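Local coordinates for Ent-copalyl diphosphate synthase (Streptomyces platensis, PDB 5BP8), which is a mostly helical protein of the class II terpene cyclase type, related to the squalene-hopene cyclases, at residues Asp107-Leu112 / Gly154-Thr159; Arg205-Glu208 / Pro212-Gly215; Val260-Ala265 / Gly493-Lys498; Ser305-Thr310 / Met330-Asp335; Asp335-Cys340 / Ser381-Asp386. One frame throughout, in Å; residues are numbered along the deposited sequence.

Contact 1 of 5, residues Asp107-Leu112 / Gly154-Thr159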
# COMPACT_ATOMS: atom_id res chain seq x y z
N ASP A 107 21.25 -12.83 12.87
CA ASP A 107 21.64 -12.03 11.70
C ASP A 107 20.75 -10.81 11.51
O ASP A 107 21.24 -9.77 11.09
CB ASP A 107 21.67 -12.88 10.43
CG ASP A 107 22.81 -13.91 10.43
OD1 ASP A 107 22.70 -14.85 9.61
OD2 ASP A 107 23.79 -13.75 11.19
N GLY A 108 19.46 -10.94 11.84
CA GLY A 108 18.53 -9.80 11.89
C GLY A 108 18.92 -8.76 12.92
O GLY A 108 18.91 -7.55 12.64
N LEU A 109 19.31 -9.21 14.10
CA LEU A 109 19.84 -8.32 15.15
C LEU A 109 21.08 -7.58 14.69
O LEU A 109 21.20 -6.35 14.91
CB LEU A 109 20.14 -9.10 16.43
CG LEU A 109 18.91 -9.60 17.19
CD1 LEU A 109 19.22 -10.76 18.13
CD2 LEU A 109 18.19 -8.46 17.90
N GLY A 110 21.97 -8.30 14.01
CA GLY A 110 23.13 -7.69 13.40
C GLY A 110 22.77 -6.61 12.41
O GLY A 110 23.35 -5.51 12.44
N ALA A 111 21.84 -6.89 11.50
CA ALA A 111 21.40 -5.89 10.53
C ALA A 111 20.79 -4.65 11.18
O ALA A 111 20.99 -3.53 10.70
CB ALA A 111 20.42 -6.50 9.51
N LEU A 112 20.00 -4.83 12.24
CA LEU A 112 19.45 -3.71 13.00
C LEU A 112 20.57 -2.84 13.62
O LEU A 112 20.61 -1.61 13.45
CB LEU A 112 18.50 -4.20 14.09
CG LEU A 112 17.18 -4.78 13.59
CD1 LEU A 112 16.45 -5.51 14.71
CD2 LEU A 112 16.31 -3.68 13.02
N GLY A 154 22.77 -16.49 22.32
CA GLY A 154 23.17 -16.30 23.70
C GLY A 154 24.15 -15.16 23.93
O GLY A 154 24.14 -14.50 24.97
N ALA A 155 24.98 -14.88 22.93
CA ALA A 155 25.92 -13.77 23.00
C ALA A 155 25.22 -12.40 23.01
O ALA A 155 25.82 -11.40 23.42
CB ALA A 155 26.89 -13.85 21.83
N TRP A 156 23.97 -12.36 22.53
CA TRP A 156 23.15 -11.15 22.52
C TRP A 156 22.40 -10.88 23.81
O TRP A 156 21.77 -9.83 23.96
CB TRP A 156 22.14 -11.22 21.35
CG TRP A 156 22.76 -11.00 20.03
CD1 TRP A 156 23.34 -11.93 19.25
CD2 TRP A 156 22.87 -9.75 19.33
NE1 TRP A 156 23.82 -11.34 18.09
CE2 TRP A 156 23.54 -10.00 18.12
CE3 TRP A 156 22.47 -8.45 19.62
CZ2 TRP A 156 23.83 -9.00 17.19
CZ3 TRP A 156 22.77 -7.43 18.69
CH2 TRP A 156 23.45 -7.72 17.51
N SER A 157 22.47 -11.82 24.75
CA SER A 157 21.80 -11.68 26.03
C SER A 157 22.14 -10.35 26.69
O SER A 157 23.31 -9.98 26.78
CB SER A 157 22.19 -12.86 26.95
OG SER A 157 21.53 -12.76 28.19
N GLY A 158 21.12 -9.63 27.12
CA GLY A 158 21.30 -8.37 27.80
C GLY A 158 21.67 -7.16 26.95
O GLY A 158 21.96 -6.07 27.49
N THR A 159 21.72 -7.33 25.63
CA THR A 159 21.93 -6.21 24.72
C THR A 159 20.71 -5.29 24.76
O THR A 159 19.60 -5.76 24.91
CB THR A 159 22.14 -6.71 23.27
OG1 THR A 159 23.40 -7.40 23.19
CG2 THR A 159 22.12 -5.55 22.26

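Contact 2 of 5, residues Arg205-Glu208 / Pro212-Gly215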
# COMPACT_ATOMS: atom_id res chain seq x y z
N ARG A 205 -13.08 -1.37 16.70
CA ARG A 205 -14.28 -2.15 16.46
C ARG A 205 -14.13 -3.03 15.23
O ARG A 205 -13.93 -2.52 14.15
CB ARG A 205 -15.47 -1.23 16.23
CG ARG A 205 -15.71 -0.23 17.34
CD ARG A 205 -17.13 0.27 17.19
NE ARG A 205 -17.38 1.51 17.91
CZ ARG A 205 -18.60 1.95 18.20
NH1 ARG A 205 -19.68 1.25 17.84
NH2 ARG A 205 -18.75 3.10 18.86
N PRO A 206 -14.28 -4.35 15.39
CA PRO A 206 -14.23 -5.20 14.21
C PRO A 206 -15.31 -4.83 13.20
O PRO A 206 -16.45 -4.41 13.57
CB PRO A 206 -14.46 -6.61 14.79
CG PRO A 206 -14.06 -6.50 16.22
CD PRO A 206 -14.47 -5.12 16.62
N HIS A 207 -14.97 -4.99 11.94
CA HIS A 207 -15.95 -4.89 10.88
C HIS A 207 -17.12 -5.86 11.13
O HIS A 207 -16.92 -7.02 11.44
CB HIS A 207 -15.30 -5.16 9.52
CG HIS A 207 -16.27 -5.24 8.39
ND1 HIS A 207 -17.04 -4.18 7.98
CD2 HIS A 207 -16.59 -6.27 7.57
CE1 HIS A 207 -17.82 -4.56 6.99
NE2 HIS A 207 -17.56 -5.82 6.71
N GLU A 208 -18.33 -5.35 10.97
CA GLU A 208 -19.55 -6.12 11.15
C GLU A 208 -20.45 -5.75 9.99
O GLU A 208 -20.65 -4.59 9.72
CB GLU A 208 -20.27 -5.68 12.42
CG GLU A 208 -19.71 -6.24 13.70
CD GLU A 208 -20.67 -6.07 14.86
OE1 GLU A 208 -21.87 -6.41 14.70
OE2 GLU A 208 -20.23 -5.59 15.93
N PRO A 212 -16.52 -10.05 2.82
CA PRO A 212 -16.04 -11.32 3.32
C PRO A 212 -15.19 -11.28 4.58
O PRO A 212 -14.68 -12.33 4.99
CB PRO A 212 -15.16 -11.81 2.17
CG PRO A 212 -14.56 -10.56 1.64
CD PRO A 212 -15.59 -9.48 1.82
N HIS A 213 -15.08 -10.13 5.22
CA HIS A 213 -14.06 -9.92 6.25
C HIS A 213 -14.66 -9.50 7.58
O HIS A 213 -14.03 -8.79 8.36
CB HIS A 213 -13.06 -8.90 5.78
CG HIS A 213 -13.65 -7.58 5.44
ND1 HIS A 213 -14.71 -7.43 4.57
CD2 HIS A 213 -13.29 -6.34 5.81
CE1 HIS A 213 -14.98 -6.15 4.42
NE2 HIS A 213 -14.14 -5.47 5.17
N ASN A 214 -15.88 -9.95 7.89
CA ASN A 214 -16.41 -9.69 9.23
C ASN A 214 -15.42 -10.14 10.30
O ASN A 214 -14.84 -11.22 10.22
CB ASN A 214 -17.74 -10.40 9.41
CG ASN A 214 -18.88 -9.67 8.75
OD1 ASN A 214 -18.98 -8.45 8.85
ND2 ASN A 214 -19.73 -10.40 8.05
N GLY A 215 -15.26 -9.30 11.32
CA GLY A 215 -14.31 -9.56 12.41
C GLY A 215 -12.93 -8.94 12.24
O GLY A 215 -12.18 -8.84 13.23

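Contact 3 of 5, residues Val260-Ala265 / Gly493-Lys498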
# COMPACT_ATOMS: atom_id res chain seq x y z
N VAL A 260 -10.96 -3.98 -1.51
CA VAL A 260 -11.94 -4.09 -2.61
C VAL A 260 -12.26 -2.77 -3.34
O VAL A 260 -12.22 -2.73 -4.57
CB VAL A 260 -13.21 -4.82 -2.11
CG1 VAL A 260 -13.90 -4.11 -0.95
CG2 VAL A 260 -14.19 -5.07 -3.24
N TYR A 261 -12.59 -1.71 -2.64
CA TYR A 261 -12.95 -0.45 -3.33
C TYR A 261 -11.79 0.21 -4.05
O TYR A 261 -11.92 0.67 -5.20
CB TYR A 261 -13.58 0.51 -2.35
CG TYR A 261 -14.84 0.02 -1.64
CD1 TYR A 261 -15.80 -0.76 -2.31
CD2 TYR A 261 -15.12 0.40 -0.33
CE1 TYR A 261 -16.96 -1.16 -1.68
CE2 TYR A 261 -16.27 -0.01 0.30
CZ TYR A 261 -17.21 -0.76 -0.38
OH TYR A 261 -18.37 -1.17 0.26
N PHE A 262 -10.63 0.27 -3.39
CA PHE A 262 -9.39 0.69 -4.04
C PHE A 262 -9.15 -0.11 -5.33
O PHE A 262 -8.94 0.46 -6.42
CB PHE A 262 -8.25 0.56 -3.01
CG PHE A 262 -6.85 0.55 -3.59
CD1 PHE A 262 -6.43 1.51 -4.50
CD2 PHE A 262 -5.93 -0.35 -3.16
CE1 PHE A 262 -5.12 1.51 -5.00
CE2 PHE A 262 -4.62 -0.35 -3.65
CZ PHE A 262 -4.22 0.58 -4.58
N GLU A 263 -9.21 -1.43 -5.24
CA GLU A 263 -8.93 -2.24 -6.43
C GLU A 263 -9.98 -2.01 -7.54
O GLU A 263 -9.61 -1.83 -8.71
CB GLU A 263 -8.87 -3.72 -6.05
CG GLU A 263 -8.75 -4.63 -7.27
CD GLU A 263 -8.44 -6.05 -6.88
OE1 GLU A 263 -9.27 -6.91 -7.20
OE2 GLU A 263 -7.35 -6.28 -6.29
N GLN A 264 -11.25 -2.00 -7.15
CA GLN A 264 -12.33 -1.83 -8.15
C GLN A 264 -12.16 -0.50 -8.90
O GLN A 264 -12.20 -0.49 -10.14
CB GLN A 264 -13.70 -1.90 -7.51
CG GLN A 264 -14.06 -3.30 -7.07
CD GLN A 264 -15.38 -3.43 -6.33
OE1 GLN A 264 -15.89 -2.48 -5.73
NE2 GLN A 264 -15.90 -4.65 -6.32
N ALA A 265 -11.93 0.58 -8.16
CA ALA A 265 -11.78 1.91 -8.79
C ALA A 265 -10.53 2.01 -9.66
O ALA A 265 -10.57 2.55 -10.77
CB ALA A 265 -11.76 2.98 -7.73
N GLY A 493 6.38 -5.09 -3.80
CA GLY A 493 5.54 -4.16 -3.08
C GLY A 493 6.16 -2.77 -3.05
O GLY A 493 7.32 -2.61 -2.68
N LEU A 494 5.40 -1.77 -3.49
CA LEU A 494 5.85 -0.39 -3.52
C LEU A 494 4.88 0.58 -2.82
O LEU A 494 5.21 1.75 -2.62
CB LEU A 494 6.06 0.04 -4.96
CG LEU A 494 7.08 -0.74 -5.80
CD1 LEU A 494 7.09 -0.21 -7.21
CD2 LEU A 494 8.46 -0.59 -5.19
N TRP A 495 3.68 0.13 -2.51
CA TRP A 495 2.69 0.96 -1.84
C TRP A 495 2.91 1.01 -0.36
O TRP A 495 3.09 -0.05 0.27
CB TRP A 495 1.28 0.46 -2.14
CG TRP A 495 0.92 0.55 -3.58
CD1 TRP A 495 1.42 -0.19 -4.60
CD2 TRP A 495 -0.04 1.43 -4.17
NE1 TRP A 495 0.85 0.18 -5.78
CE2 TRP A 495 -0.06 1.17 -5.54
CE3 TRP A 495 -0.88 2.42 -3.65
CZ2 TRP A 495 -0.88 1.88 -6.44
CZ3 TRP A 495 -1.70 3.14 -4.55
CH2 TRP A 495 -1.69 2.85 -5.92
N HIS A 496 2.90 2.20 0.22
CA HIS A 496 3.16 2.32 1.67
C HIS A 496 2.05 1.74 2.54
O HIS A 496 0.87 2.12 2.41
CB HIS A 496 3.39 3.77 2.08
CG HIS A 496 4.70 4.32 1.65
ND1 HIS A 496 5.05 5.64 1.83
CD2 HIS A 496 5.75 3.75 1.01
CE1 HIS A 496 6.26 5.86 1.33
NE2 HIS A 496 6.71 4.72 0.84
N ASP A 497 2.41 0.82 3.44
CA ASP A 497 1.54 0.53 4.58
C ASP A 497 2.42 0.28 5.81
O ASP A 497 3.15 1.18 6.23
CB ASP A 497 0.51 -0.57 4.27
CG ASP A 497 -0.45 -0.79 5.41
OD1 ASP A 497 -0.81 0.21 6.08
OD2 ASP A 497 -0.77 -1.94 5.75
N LYS A 498 2.39 -0.90 6.40
CA LYS A 498 3.28 -1.18 7.50
C LYS A 498 4.70 -1.28 6.96
O LYS A 498 5.60 -0.60 7.45
CB LYS A 498 2.88 -2.52 8.18
CG LYS A 498 1.52 -2.50 8.89
CD LYS A 498 1.56 -1.71 10.18
CE LYS A 498 0.16 -1.48 10.73
NZ LYS A 498 -0.48 -2.77 11.11

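Contact 4 of 5, residues Ser305-Thr310 / Met330-Asp335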
# COMPACT_ATOMS: atom_id res chain seq x y z
N SER A 305 -13.05 6.78 5.72
CA SER A 305 -13.09 7.36 4.38
C SER A 305 -11.91 8.27 4.15
O SER A 305 -11.39 8.88 5.09
CB SER A 305 -14.41 8.13 4.19
OG SER A 305 -15.48 7.18 4.15
N ASP A 306 -11.46 8.33 2.90
CA ASP A 306 -10.38 9.23 2.53
C ASP A 306 -10.65 9.78 1.16
O ASP A 306 -11.33 9.16 0.35
CB ASP A 306 -9.00 8.53 2.57
CG ASP A 306 -8.82 7.55 1.44
OD1 ASP A 306 -9.17 6.36 1.59
OD2 ASP A 306 -8.31 7.98 0.39
N SER A 307 -10.09 10.95 0.87
CA SER A 307 -10.43 11.62 -0.37
C SER A 307 -9.79 11.00 -1.61
O SER A 307 -10.30 11.19 -2.72
CB SER A 307 -10.08 13.10 -0.31
OG SER A 307 -8.70 13.37 -0.20
N ASP A 308 -8.69 10.27 -1.45
CA ASP A 308 -8.05 9.65 -2.61
C ASP A 308 -8.95 8.55 -3.14
O ASP A 308 -9.29 8.54 -4.33
CB ASP A 308 -6.66 9.14 -2.25
CG ASP A 308 -5.84 8.72 -3.47
OD1 ASP A 308 -5.93 9.40 -4.53
OD2 ASP A 308 -5.05 7.72 -3.33
N ASP A 309 -9.34 7.61 -2.26
CA ASP A 309 -10.25 6.58 -2.64
C ASP A 309 -11.60 7.16 -3.09
O ASP A 309 -12.17 6.67 -4.07
CB ASP A 309 -10.46 5.60 -1.49
CG ASP A 309 -9.25 4.72 -1.28
OD1 ASP A 309 -8.87 4.03 -2.23
OD2 ASP A 309 -8.65 4.77 -0.17
N THR A 310 -12.06 8.19 -2.40
CA THR A 310 -13.36 8.80 -2.74
C THR A 310 -13.29 9.37 -4.17
O THR A 310 -14.18 9.11 -4.98
CB THR A 310 -13.75 9.89 -1.72
OG1 THR A 310 -13.95 9.29 -0.44
CG2 THR A 310 -15.07 10.57 -2.11
N MSE A 330 -15.66 17.84 -0.77
CA MSE A 330 -15.55 19.20 -0.21
C MSE A 330 -15.21 19.22 1.27
O MSE A 330 -14.61 20.18 1.74
CB MSE A 330 -16.83 20.02 -0.51
CG MSE A 330 -17.13 20.08 -2.01
SE MSE A 330 -15.79 21.09 -3.06
CE MSE A 330 -15.00 19.56 -3.99
N HIS A 331 -15.52 18.14 2.01
CA HIS A 331 -15.14 17.97 3.41
C HIS A 331 -13.63 18.07 3.58
O HIS A 331 -13.14 18.41 4.66
CB HIS A 331 -15.51 16.56 3.95
CG HIS A 331 -16.98 16.27 4.00
ND1 HIS A 331 -17.86 17.01 4.75
CD2 HIS A 331 -17.71 15.27 3.44
CE1 HIS A 331 -19.08 16.51 4.62
NE2 HIS A 331 -19.01 15.45 3.83
N PHE A 332 -12.90 17.69 2.54
CA PHE A 332 -11.43 17.60 2.59
C PHE A 332 -10.75 18.85 2.00
O PHE A 332 -9.50 18.88 1.85
CB PHE A 332 -10.98 16.36 1.81
CG PHE A 332 -11.53 15.08 2.33
CD1 PHE A 332 -10.83 14.35 3.30
CD2 PHE A 332 -12.72 14.57 1.86
CE1 PHE A 332 -11.33 13.15 3.78
CE2 PHE A 332 -13.24 13.37 2.33
CZ PHE A 332 -12.54 12.66 3.29
N ARG A 333 -11.52 19.88 1.66
CA ARG A 333 -10.94 21.11 1.13
C ARG A 333 -10.14 21.82 2.21
O ARG A 333 -10.61 21.95 3.34
CB ARG A 333 -12.03 22.04 0.56
CG ARG A 333 -11.48 23.28 -0.14
CD ARG A 333 -12.39 24.49 0.05
NE ARG A 333 -13.60 24.43 -0.77
CZ ARG A 333 -14.86 24.32 -0.32
NH1 ARG A 333 -15.14 24.27 0.99
NH2 ARG A 333 -15.86 24.28 -1.19
N ARG A 334 -8.94 22.26 1.88
CA ARG A 334 -8.10 23.03 2.79
C ARG A 334 -7.66 24.29 2.05
O ARG A 334 -8.16 24.57 0.95
CB ARG A 334 -6.90 22.19 3.24
CG ARG A 334 -7.30 20.86 3.90
CD ARG A 334 -8.01 21.10 5.24
NE ARG A 334 -8.44 19.88 5.91
CZ ARG A 334 -9.68 19.39 5.89
NH1 ARG A 334 -10.66 19.98 5.23
NH2 ARG A 334 -9.95 18.26 6.54
N ASP A 335 -6.74 25.04 2.65
CA ASP A 335 -6.24 26.30 2.04
C ASP A 335 -5.18 26.06 0.96
O ASP A 335 -4.00 25.94 1.25
CB ASP A 335 -5.68 27.22 3.13
CG ASP A 335 -5.38 28.63 2.61
OD1 ASP A 335 -5.94 29.04 1.57
OD2 ASP A 335 -4.57 29.32 3.25

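Contact 5 of 5, residues Asp335-Cys340 / Ser381-Asp386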
# COMPACT_ATOMS: atom_id res chain seq x y z
N ASP A 335 -6.74 25.04 2.65
CA ASP A 335 -6.24 26.30 2.04
C ASP A 335 -5.18 26.06 0.96
O ASP A 335 -4.00 25.94 1.25
CB ASP A 335 -5.68 27.22 3.13
CG ASP A 335 -5.38 28.63 2.61
OD1 ASP A 335 -5.94 29.04 1.57
OD2 ASP A 335 -4.57 29.32 3.25
N GLY A 336 -5.63 25.99 -0.28
CA GLY A 336 -4.78 25.83 -1.46
C GLY A 336 -4.74 24.43 -2.07
O GLY A 336 -4.15 24.23 -3.14
N TYR A 337 -5.39 23.46 -1.42
CA TYR A 337 -5.25 22.04 -1.79
C TYR A 337 -6.27 21.23 -0.99
O TYR A 337 -6.99 21.77 -0.18
CB TYR A 337 -3.81 21.56 -1.49
CG TYR A 337 -3.58 21.39 -0.02
CD1 TYR A 337 -3.39 22.50 0.80
CD2 TYR A 337 -3.62 20.13 0.58
CE1 TYR A 337 -3.25 22.35 2.17
CE2 TYR A 337 -3.48 19.98 1.94
CZ TYR A 337 -3.29 21.09 2.73
OH TYR A 337 -3.14 20.98 4.09
N PHE A 338 -6.30 19.91 -1.21
CA PHE A 338 -7.19 19.02 -0.48
C PHE A 338 -6.41 18.06 0.38
O PHE A 338 -5.37 17.56 -0.05
CB PHE A 338 -8.05 18.22 -1.46
CG PHE A 338 -9.20 19.00 -2.04
CD1 PHE A 338 -8.97 20.03 -2.96
CD2 PHE A 338 -10.50 18.71 -1.68
CE1 PHE A 338 -10.03 20.75 -3.48
CE2 PHE A 338 -11.56 19.44 -2.19
CZ PHE A 338 -11.32 20.46 -3.09
N SER A 339 -6.90 17.79 1.58
CA SER A 339 -6.29 16.75 2.41
C SER A 339 -6.80 15.38 2.00
O SER A 339 -7.82 15.27 1.34
CB SER A 339 -6.58 16.96 3.89
OG SER A 339 -7.97 16.82 4.13
N CYS A 340 -6.07 14.33 2.39
CA CYS A 340 -6.45 12.96 2.04
C CYS A 340 -7.32 12.36 3.14
O CYS A 340 -8.42 11.83 2.89
CB CYS A 340 -5.21 12.09 1.80
SG CYS A 340 -5.65 10.42 1.21
N SER A 381 -4.88 22.59 -9.60
CA SER A 381 -3.93 22.89 -10.67
C SER A 381 -2.76 23.74 -10.21
O SER A 381 -1.61 23.33 -10.38
CB SER A 381 -4.62 23.55 -11.86
OG SER A 381 -5.48 22.62 -12.48
N ASP A 382 -3.04 24.92 -9.63
CA ASP A 382 -2.00 25.75 -9.00
C ASP A 382 -1.04 24.86 -8.23
O ASP A 382 0.14 24.79 -8.53
CB ASP A 382 -2.56 26.75 -7.97
CG ASP A 382 -1.45 27.56 -7.25
OD1 ASP A 382 -0.57 28.14 -7.95
OD2 ASP A 382 -1.44 27.61 -6.00
N TRP A 383 -1.61 24.18 -7.24
CA TRP A 383 -0.87 23.48 -6.23
C TRP A 383 -0.01 22.34 -6.80
O TRP A 383 1.15 22.20 -6.41
CB TRP A 383 -1.84 22.94 -5.18
CG TRP A 383 -1.19 22.39 -3.99
CD1 TRP A 383 -0.74 23.06 -2.91
CD2 TRP A 383 -0.91 21.01 -3.76
NE1 TRP A 383 -0.21 22.19 -2.00
CE2 TRP A 383 -0.29 20.92 -2.51
CE3 TRP A 383 -1.13 19.85 -4.50
CZ2 TRP A 383 0.12 19.69 -1.96
CZ3 TRP A 383 -0.73 18.63 -3.96
CH2 TRP A 383 -0.10 18.57 -2.71
N LEU A 384 -0.58 21.54 -7.71
CA LEU A 384 0.19 20.44 -8.32
C LEU A 384 1.36 20.98 -9.11
O LEU A 384 2.47 20.47 -9.01
CB LEU A 384 -0.67 19.59 -9.24
CG LEU A 384 -1.70 18.69 -8.54
CD1 LEU A 384 -2.62 18.09 -9.58
CD2 LEU A 384 -0.96 17.61 -7.77
N LEU A 385 1.11 22.02 -9.89
CA LEU A 385 2.19 22.70 -10.58
C LEU A 385 3.28 23.24 -9.65
O LEU A 385 4.46 23.05 -9.94
CB LEU A 385 1.60 23.83 -11.45
CG LEU A 385 0.68 23.28 -12.53
CD1 LEU A 385 -0.17 24.38 -13.22
CD2 LEU A 385 1.51 22.52 -13.55
N ASP A 386 2.90 23.84 -8.54
CA ASP A 386 3.86 24.41 -7.62
C ASP A 386 4.67 23.33 -6.86
O ASP A 386 5.76 23.60 -6.39
CB ASP A 386 3.14 25.32 -6.61
CG ASP A 386 2.39 26.47 -7.28
OD1 ASP A 386 1.62 27.14 -6.57
OD2 ASP A 386 2.55 26.71 -8.51
O HOH W 1 -2.85 26.32 -4.12

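Contact 1 of 5, residues Asp107-Leu112 / Gly154-Thr159
Leu109 lays its CB over one face of the Trp156 indole, and this is the tight part of the contact. The carbon stands 3.6 Å from the centroid of the six-membered ring and only 7° off the ring normal, a CH-pi contact of nearly perpendicular approach. The leucine then runs along the same ring system, its CD1 coming within 4.0 Å of Trp156 CG, so that CB serves the benzo end and the branch serves the pyrrole end. Gly110 N adds to this close packing, lying 3.7 Å from Trp156 CZ2, obliquely to the ring. Trp156 has its CG anti to its own carbonyl carbon (chi1 -74°), which lets the indole reach from the loop back to the helix, and the leucine and indole run alongside one another with opposite headings. Helix 98-116 is one of the packed helices of this mostly helical fold. Leu109 also meets Val79 of helix 72-86 and Ile138 and Leu142 of helix 127-144, so the leucine that carries the indole is itself packed among three helices. The other side is looser: Trp156 and Gly110 both remain partly exposed. Past the tryptophan the loop folds back in a type II turn from Trp156 to Thr159, with Thr159 N bonded to Trp156 O at 3.0 Å. Gly158, at the turn's third position with positive phi (76°), is solvent-exposed and makes no contact with segment 107-112.

Contact 2 of 5, residues Arg205-Glu208 / Pro212-Gly215
The imidazoles of His207 and His213 form an offset stack, centroids 4.0 Å apart and planes 16° from parallel. His207 CD2 sits over the centre of the His213 ring, 3.5 Å above its plane, whereas His213 NE2 lies over the rim of the His207 face. At the edge of the His207 ring, in its plane, comes the backbone C of His213, and Asn214 OD1 approaches obliquely, 3.5 Å from His207 CD2. The amide is turned almost parallel to that imidazole. His207 extends straight out, CG anti to the backbone N (chi1 173°), while His213 takes the cramped rotamer with CG between N and the carbonyl carbon; the two side chains approach each other roughly perpendicularly. Each ring has a hydrogen bond that helps set its rotation: His207 NE2 to Ala210 O within the turn, His213 NE2 to Pro301 O beyond it. The two segments are the legs of a tight turn within the long irregular loop between helices 193-196 and 221-228, drawn together at their base by Gly215 N, which donates to His207 O at 2.8 Å and 174°, in the carbonyl plane. The positive phi of Gly215 suits a glycine, and its O touches Pro206 CB at 3.6 Å. Asn214 OD1 rests 3.3 Å from Glu208 C, while its ND2 turns to Gly209 O and ties down the connecting residues.

Contact 3 of 5, residues Val260-Ala265 / Gly493-Lys498
Phe262, in the first turn of helix 260-274, faces Trp495 on the two-residue strand 495-496, yet their CA atoms stay 12.3 Å apart, a gap bridged by the two rings alone. The strand begins with a classic beta bulge, Leu494 and Trp495 both facing Tyr501 of the partner strand. Phe262 carries CG anti to its backbone N (chi1 163°) and so extends away from the helix, meeting the indole as it comes from the opposite direction. CZ, with CE1 beside it, does the touching: CZ stands 3.5 Å above the indole plane, toward the rim of the benzo ring, and lies 3.6 Å from Trp495 CZ3. The ring planes are inclined at 59° with centroids 5.0 Å apart, an oblique pairing. Both residues are buried, and the indole's polar edge is satisfied by Glu450 OE2, which takes the bond from NE1. Further rings surround the pair: Trp266, one helical turn on, meets Phe262 edge-to-face, and His399 does the same to Trp495, with Tyr404 also against the indole. The centre of the contact lies about 4 Å from the centre of the chain. Phe262 also packs on Asp309 of helix 307-319, and Trp495, from the small antiparallel hairpin, packs on Tyr454 of helix 449-461.

Contact 4 of 5, residues Ser305-Thr310 / Met330-Asp335
Phe332 holds CG anti to its carbonyl carbon (chi1 -59°), which sends the ring against Ser307, whose OG lies between backbone N and carbonyl carbon and leaves CB to meet it. Ser307 CB sits over one face, 3.8 Å from the ring centroid and 18° off the normal, in a CH-pi contact, displaced toward CG. The backbone before it follows the ring: Asp306 C is 4.1 Å from Phe332 CZ, and Ser305 O comes near the ring plane at the edge. Ser307 OG, meanwhile, bonds to Ser339 O. Asp306 is the N-cap of helix 307-319: its OD2 accepts from Asp309 N at 2.9 Å and 171°, approached from above the carboxylate plane. Phe332 thus meets the helix at its first residue, Ser307, next to the N-cap. The carbonyl O of Asp306 takes two bonds from Thr310, from N at 3.0 Å and from OG1 at 2.7 Å, while OG1 also accepts from Ile297 N. Asp308 OD1 is bonded to His354 ND1 of helix 349-365. The run Asp306-Ser307-Asp308-Asp309 matches the DXDD signature of class II terpene cyclases, placed here at the buried N-terminal end of helix 307-319.

Contact 5 of 5, residues Asp335-Cys340 / Ser381-Asp386
Gly336, at positive phi, leads into a fully extended Tyr337 beside the last turns of helix 370-386, with the CA atoms of Tyr337 and Trp383 6.4 Å apart. Tyr337 CB stands over the face of the Trp383 five-membered ring, 3.5 Å from its centroid and 1° off the normal, so this CH-pi contact is almost exactly vertical. The phenol adds little: its plane is tilted by 22° to the indole, but the rings are slid apart, centroids 5.2 Å from each other, and barely overlap. Tyr337 has CG between N and the carbonyl carbon (chi1 73°), the rotamer that presents CB to the indole while the phenol leads away from the helix segment. Trp383, with CG anti to its backbone N, brings its ring against Tyr337 CB, the two side chains meeting at a slant, and its own CB is met by Gly336 O at 3.3 Å. That carbonyl also receives a bond from a water at 2.6 Å, whose oxygen lies 2.7 Å from Asp382 OD2; the water has further acceptors in reach, so the bridge may be shared. The contact lies at the protein surface. Both Tyr337 and Trp383 also touch Asn352 of helix 349-365, and Leu384 packs on helix 402-416, its O bonded to NE1 of Trp394, the last residue of a QXXDGSW sequence of the QW type.

Contacts 3, 4 and 5 form a connected group. Contacts 4 and 5 share Asp335, with centres 12 Å apart, and are also joined by a probable hydrogen bond, Ser307 N to Cys340 O at 2.8 Å. Contact 3 closes a long chain loop within which both lie; it meets contact 4 where Phe262 CB packs on Asp309 OD1 at 3.6 Å. The DXDD-like aspartates of contact 4 are therefore flanked by the central aromatic cluster of contact 3, centres about 17 Å apart. Contact 2 stops short of this group, its nearest atoms about 6 Å from contact 3. Contact 1 lies remote, its centre about 45 Å from that of contact 4, across the chain's centre.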